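Local coordinates for protein polyketide synthase/nonribosomal peptide synthetase hybrid RzxB (Pseudomonas fluorescens, PDB 5IL6) that probably dehydrates beta-hydroxyacyl intermediates, as the dehydratase domain of a trans-AT polyketide synthase of rhizoxin biosynthesis, at residues E102-M105 against Y111-G114; A62-A67 against R76-S81; R19-S22 against L27-L30. All blocks are in the same frame, centred on the assembly; numbering follows the deposited sequence.

Interaction 1: E102-M105 against Y111-G114; sequences ELSM and YRIG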
# COMPACT_ATOMS: atom_id res chain seq x y z
N GLU A 102 -12.71 6.81 9.60
CA GLU A 102 -12.90 7.80 10.65
C GLU A 102 -11.58 8.50 10.94
O GLU A 102 -10.54 7.84 11.09
CB GLU A 102 -13.44 7.15 11.93
CG GLU A 102 -14.95 7.01 11.95
CD GLU A 102 -15.45 6.29 13.20
OE1 GLU A 102 -14.67 6.15 14.16
OE2 GLU A 102 -16.63 5.87 13.20
N LEU A 103 -11.63 9.83 11.02
CA LEU A 103 -10.45 10.65 11.23
C LEU A 103 -10.69 11.55 12.44
O LEU A 103 -11.66 12.31 12.46
CB LEU A 103 -10.14 11.50 9.99
CG LEU A 103 -8.73 12.05 9.81
CD1 LEU A 103 -8.60 12.62 8.41
CD2 LEU A 103 -8.39 13.11 10.84
N SER A 104 -9.80 11.47 13.42
CA SER A 104 -9.88 12.31 14.61
C SER A 104 -8.52 12.94 14.86
O SER A 104 -7.50 12.55 14.28
CB SER A 104 -10.33 11.50 15.84
OG SER A 104 -9.43 10.44 16.11
N MET A 105 -8.51 13.95 15.73
CA MET A 105 -7.29 14.68 16.08
C MET A 105 -7.29 14.90 17.58
O MET A 105 -7.63 15.98 18.07
CB MET A 105 -7.21 16.00 15.32
CG MET A 105 -5.83 16.63 15.35
SD MET A 105 -5.74 18.26 14.60
CE MET A 105 -6.72 19.22 15.75
N TYR A 111 -3.10 12.95 14.32
CA TYR A 111 -4.31 12.39 13.73
C TYR A 111 -4.38 10.88 13.95
O TYR A 111 -3.36 10.19 13.92
CB TYR A 111 -4.38 12.70 12.24
CG TYR A 111 -4.07 14.15 11.93
CD1 TYR A 111 -5.00 15.15 12.21
CD2 TYR A 111 -2.85 14.53 11.38
CE1 TYR A 111 -4.73 16.48 11.94
CE2 TYR A 111 -2.57 15.85 11.11
CZ TYR A 111 -3.51 16.83 11.39
OH TYR A 111 -3.22 18.15 11.12
N ARG A 112 -5.60 10.39 14.16
CA ARG A 112 -5.88 8.97 14.34
C ARG A 112 -6.89 8.53 13.30
O ARG A 112 -7.90 9.22 13.08
CB ARG A 112 -6.40 8.69 15.75
CG ARG A 112 -5.49 9.20 16.85
CD ARG A 112 -4.16 8.47 16.86
NE ARG A 112 -3.21 9.09 17.77
CZ ARG A 112 -3.00 8.73 19.04
NH1 ARG A 112 -3.68 7.72 19.57
NH2 ARG A 112 -2.11 9.38 19.77
N ILE A 113 -6.64 7.39 12.66
CA ILE A 113 -7.49 6.88 11.59
C ILE A 113 -7.92 5.46 11.90
O ILE A 113 -7.12 4.64 12.38
CB ILE A 113 -6.77 6.93 10.22
CG1 ILE A 113 -6.38 8.37 9.88
CG2 ILE A 113 -7.66 6.34 9.14
CD1 ILE A 113 -4.95 8.71 10.24
N GLY A 114 -9.17 5.16 11.61
CA GLY A 114 -9.65 3.79 11.59
C GLY A 114 -10.49 3.56 10.35
O GLY A 114 -11.30 4.40 9.96
O HOH W 1 -10.26 7.86 14.52
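The carbonyl oxygen Arg-112 O is gripped twice: Ser-104 N donates to it over 3.0 Å from within the carbonyl plane, and an ordered water donates over 3.1 Å. That water is also hydrogen-bonded to Ser-104 OG, so it ties hydroxyl to carbonyl on the face that carries Ser-104 and Arg-112. The chi1 of Ser-104 (60°) sets OG between the backbone N and the carbonyl carbon, from where OG also touches Arg-112 CB at 3.5 Å. In return Arg-112 N donates to Ser-104 O, tilted from the carbonyl plane. The next hydrogen-bonded pair is Glu-102 with Gly-114, where Glu-102 N reaches Gly-114 O over 2.8 Å in an almost straight bond (170°). These are neighbouring strands of an antiparallel beta hairpin within the hotdog fold to which this dehydratase family belongs. Between the two pairs, Leu-103 and Ile-113 form a non-hydrogen-bonded pair whose branched apolar side chains turn to helix 53-67, meeting at 4.4 Å between Leu-103 CG and Ile-113 CG1. Farther along, Leu-103 CD2 lies 4.2 Å from Tyr-111 CD1, the two side chains pointing the same way. Met-105 runs alongside that ring in a Met-aromatic contact, its SD 3.4 Å from Tyr-111 CE1 and 60° off the ring normal, an oblique approach. Extended through chi2, the flexible thioether lays CG and SD along the CD1-CE1 side, and chi3 turns CE away. The long chain of Arg-112 leads away from the strand pair, and its guanidinium makes a salt bridge with Asp-110.

Interaction 2: A62-A67 against R76-S81; sequences AALTDA and RGLVIS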
# COMPACT_ATOMS: atom_id res chain seq x y z
N ALA A 62 -5.58 10.19 0.97
CA ALA A 62 -6.63 11.02 0.40
C ALA A 62 -7.46 11.69 1.49
O ALA A 62 -7.80 12.87 1.38
CB ALA A 62 -7.52 10.17 -0.51
N ALA A 63 -7.81 10.94 2.54
CA ALA A 63 -8.63 11.50 3.60
C ALA A 63 -7.91 12.63 4.32
O ALA A 63 -8.49 13.68 4.60
CB ALA A 63 -9.03 10.40 4.59
N LEU A 64 -6.63 12.42 4.64
CA LEU A 64 -5.87 13.47 5.32
C LEU A 64 -5.74 14.70 4.44
O LEU A 64 -5.89 15.83 4.92
CB LEU A 64 -4.49 12.95 5.70
CG LEU A 64 -4.07 13.17 7.16
CD1 LEU A 64 -4.32 14.61 7.62
CD2 LEU A 64 -4.79 12.17 8.04
N THR A 65 -5.46 14.51 3.15
CA THR A 65 -5.32 15.64 2.24
C THR A 65 -6.61 16.45 2.17
O THR A 65 -6.58 17.68 2.13
CB THR A 65 -4.93 15.13 0.85
OG1 THR A 65 -3.66 14.46 0.93
CG2 THR A 65 -4.83 16.29 -0.14
N ASP A 66 -7.76 15.77 2.15
CA ASP A 66 -9.04 16.48 2.14
C ASP A 66 -9.27 17.21 3.46
O ASP A 66 -9.68 18.38 3.46
CB ASP A 66 -10.18 15.49 1.87
CG ASP A 66 -11.49 16.19 1.58
OD1 ASP A 66 -11.65 16.70 0.45
OD2 ASP A 66 -12.36 16.23 2.47
N ALA A 67 -9.00 16.55 4.58
CA ALA A 67 -9.23 17.17 5.88
C ALA A 67 -8.34 18.38 6.10
O ALA A 67 -8.70 19.29 6.86
CB ALA A 67 -9.01 16.14 6.99
N ARG A 76 6.07 20.13 3.09
CA ARG A 76 6.00 19.12 4.14
C ARG A 76 5.51 17.82 3.52
O ARG A 76 5.00 17.80 2.39
CB ARG A 76 5.08 19.56 5.28
CG ARG A 76 5.41 20.91 5.88
CD ARG A 76 4.54 21.18 7.10
NE ARG A 76 5.17 20.65 8.31
CZ ARG A 76 4.59 20.60 9.50
NH1 ARG A 76 3.34 21.00 9.66
NH2 ARG A 76 5.26 20.11 10.54
N GLY A 77 5.68 16.73 4.25
CA GLY A 77 5.24 15.42 3.81
C GLY A 77 4.13 14.86 4.67
O GLY A 77 4.02 15.19 5.86
N LEU A 78 3.29 14.03 4.06
CA LEU A 78 2.25 13.31 4.78
C LEU A 78 2.86 12.05 5.37
O LEU A 78 3.39 11.21 4.63
CB LEU A 78 1.10 12.98 3.84
CG LEU A 78 -0.34 12.98 4.35
CD1 LEU A 78 -0.63 14.13 5.31
CD2 LEU A 78 -1.28 13.06 3.15
N VAL A 79 2.80 11.91 6.69
CA VAL A 79 3.41 10.80 7.40
C VAL A 79 2.31 9.97 8.03
O VAL A 79 1.48 10.49 8.78
CB VAL A 79 4.41 11.28 8.47
CG1 VAL A 79 5.04 10.08 9.18
CG2 VAL A 79 5.49 12.15 7.84
N ILE A 80 2.29 8.68 7.71
CA ILE A 80 1.42 7.70 8.34
C ILE A 80 2.30 6.78 9.17
O ILE A 80 3.32 6.29 8.68
CB ILE A 80 0.60 6.92 7.30
CG1 ILE A 80 -0.28 7.88 6.50
CG2 ILE A 80 -0.24 5.84 7.98
CD1 ILE A 80 -0.90 7.25 5.26
N SER A 81 1.92 6.56 10.43
CA SER A 81 2.77 5.86 11.38
C SER A 81 1.99 4.78 12.11
O SER A 81 0.78 4.92 12.35
CB SER A 81 3.37 6.83 12.41
OG SER A 81 4.19 7.80 11.78
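This is buried helix-on-sheet packing, made where the last turns of helix 53-67 pass the beginning of strand 77-85. In the hotdog fold a long helix is wrapped by a curved antiparallel sheet, and helix 53-67 takes that part here. The nearest backbones, at Leu-64 and Leu-78, are 8.1 Å apart between their CA atoms, so side chains alone bridge the gap, and no hydrogen bond crosses it. Leu-78 points toward the helix and spreads its two methyl groups over neighbouring residues. Its CD1 rests on Leu-64, 4.0 Å from CG, while its CD2 stands 4.1 Å from Leu-64 CB. The two leucines cross at a slant, branched end against branched flank, a shape suited to filling the space between a rounded helix and a sheet. Leu-64 has further apolar company in Leu-103 of strand 98-105 and Tyr-111 of strand 110-118, so it touches three strands. The backbone of Leu-78, meanwhile, is hydrogen-bonded to Leu-239, and that of its neighbour Gly-77 to Ala-135, which fixes the strand between two others. Ala-63 and Ala-67 carry only methyl groups, which lets Tyr-29 and Leu-103 come close to the helix on another side. Thr-65 can sit against an apolar methyl because its hydroxyl is satisfied inside the helix: OG1, anti to the carbonyl carbon (chi1 -61°), is hydrogen-bonded to Gln-61 O one turn earlier. The same OG1 also lies 3.5 Å from Leu-78 CD2.

Interaction 3: R19-S22 against L27-L30; sequences RNVS and LRYL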
# COMPACT_ATOMS: atom_id res chain seq x y z
N ARG A 19 -16.98 9.80 -0.58
CA ARG A 19 -17.94 10.74 -0.02
C ARG A 19 -17.56 11.15 1.39
O ARG A 19 -17.03 10.36 2.18
CB ARG A 19 -19.35 10.14 -0.02
CG ARG A 19 -19.95 10.02 -1.42
CD ARG A 19 -20.70 8.71 -1.61
NE ARG A 19 -21.14 8.56 -3.00
CZ ARG A 19 -20.75 7.59 -3.83
NH1 ARG A 19 -19.90 6.65 -3.44
NH2 ARG A 19 -21.22 7.57 -5.07
N ASN A 20 -17.84 12.42 1.70
CA ASN A 20 -17.65 12.98 3.03
C ASN A 20 -18.95 12.82 3.82
O ASN A 20 -19.98 13.38 3.43
CB ASN A 20 -17.26 14.46 2.92
CG ASN A 20 -16.83 15.06 4.24
OD1 ASN A 20 -17.27 14.64 5.31
ND2 ASN A 20 -15.98 16.08 4.17
N VAL A 21 -18.90 12.06 4.91
CA VAL A 21 -20.08 11.82 5.73
C VAL A 21 -19.83 12.30 7.16
O VAL A 21 -20.39 11.75 8.12
CB VAL A 21 -20.48 10.33 5.71
CG1 VAL A 21 -20.85 9.90 4.30
CG2 VAL A 21 -19.35 9.46 6.25
N SER A 22 -19.01 13.34 7.31
CA SER A 22 -18.71 13.87 8.63
C SER A 22 -19.97 14.40 9.31
O SER A 22 -20.89 14.90 8.66
CB SER A 22 -17.68 15.00 8.52
OG SER A 22 -16.51 14.57 7.83
N LEU A 27 -15.04 13.74 11.91
CA LEU A 27 -14.81 13.61 10.48
C LEU A 27 -14.87 12.14 10.07
O LEU A 27 -14.35 11.26 10.76
CB LEU A 27 -13.45 14.20 10.11
CG LEU A 27 -13.31 15.71 10.36
CD1 LEU A 27 -11.92 16.18 10.00
CD2 LEU A 27 -14.37 16.51 9.60
N ARG A 28 -15.53 11.88 8.95
CA ARG A 28 -15.76 10.52 8.50
C ARG A 28 -16.00 10.51 7.00
O ARG A 28 -16.58 11.46 6.45
CB ARG A 28 -16.94 9.89 9.24
CG ARG A 28 -17.16 8.42 8.97
CD ARG A 28 -18.21 7.86 9.91
NE ARG A 28 -19.39 8.74 9.93
CZ ARG A 28 -20.61 8.40 9.55
NH1 ARG A 28 -20.89 7.18 9.11
NH2 ARG A 28 -21.58 9.30 9.61
N TYR A 29 -15.58 9.43 6.35
CA TYR A 29 -15.65 9.30 4.91
C TYR A 29 -16.16 7.91 4.55
O TYR A 29 -16.03 6.96 5.33
CB TYR A 29 -14.28 9.55 4.27
CG TYR A 29 -13.63 10.83 4.76
CD1 TYR A 29 -12.89 10.85 5.93
CD2 TYR A 29 -13.79 12.01 4.06
CE1 TYR A 29 -12.31 12.01 6.39
CE2 TYR A 29 -13.21 13.19 4.51
CZ TYR A 29 -12.47 13.18 5.67
OH TYR A 29 -11.89 14.34 6.13
N LEU A 30 -16.76 7.80 3.37
CA LEU A 30 -17.40 6.57 2.94
C LEU A 30 -17.10 6.33 1.47
O LEU A 30 -17.28 7.23 0.64
CB LEU A 30 -18.91 6.63 3.18
CG LEU A 30 -19.79 5.56 2.52
CD1 LEU A 30 -19.32 4.16 2.89
CD2 LEU A 30 -21.24 5.76 2.94
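A short antiparallel beta hairpin at the edge of the hotdog sheet brings residues 19-22 against 27-30, and an Asx turn bends the first arm as it leaves the strand. Arg-19 and Leu-30 form a hydrogen-bonded pair, in which Leu-30 N donates to Arg-19 O over 2.8 Å and the return bond from Arg-19 N is more bent (132°). Asn-20 and Tyr-29 follow as a non-hydrogen-bonded pair. Their side chains share the face that looks to helix 53-67, with the amide plane turned 43° from the ring and Asn-20 ND2 4.0 Å from Tyr-29 CE2. Beyond the regular strand Val-21 N still donates to Arg-28 O. Asparagine suits the bend because its OD1, with CG anti to the backbone N (chi1 -171°), accepts two bonds from Ser-22: one from its N at 3.0 Å, closing the Asx turn, and a short one from its OG at 2.6 Å. Ser-22 OG in turn accepts from Arg-28 N over 3.1 Å, so the hydroxyl stands in for a backbone acceptor and joins the two arms past the last backbone bond. Ser-22 OG also lies 3.4 Å from Leu-27 CD2. On the other face Val-21 reaches Leu-30 CB through CG1 and covers Arg-28 with CG2. The arginine chain, extended through chi2 and turned at chi3, sends its charged end to a salt bridge with Asp-23, and Val-21 CG2 sits 3.7 Å above the guanidinium plane, over its centre.

Overall arrangement
From the N terminus the three contacts close in series, neither nesting nor crossing: interaction 3 spans the turn 23-26, interaction 2 the loop 68-75, and interaction 1 the hairpin end, residues 106-110. Strand 27-32 of interaction 3 pairs with strand 98-105 of interaction 1, Leu-27 O lying 3.1 Å from Leu-103 N in a probable hydrogen bond. Both hairpins meet the helix of interaction 2: Leu-103 and Tyr-111 touch Leu-64, while Tyr-29 OH comes 3.5 Å from Ala-67 CB. Interaction 2 then joins the helix to strand 77-85, which lies beyond strand 124-135 in the strand order.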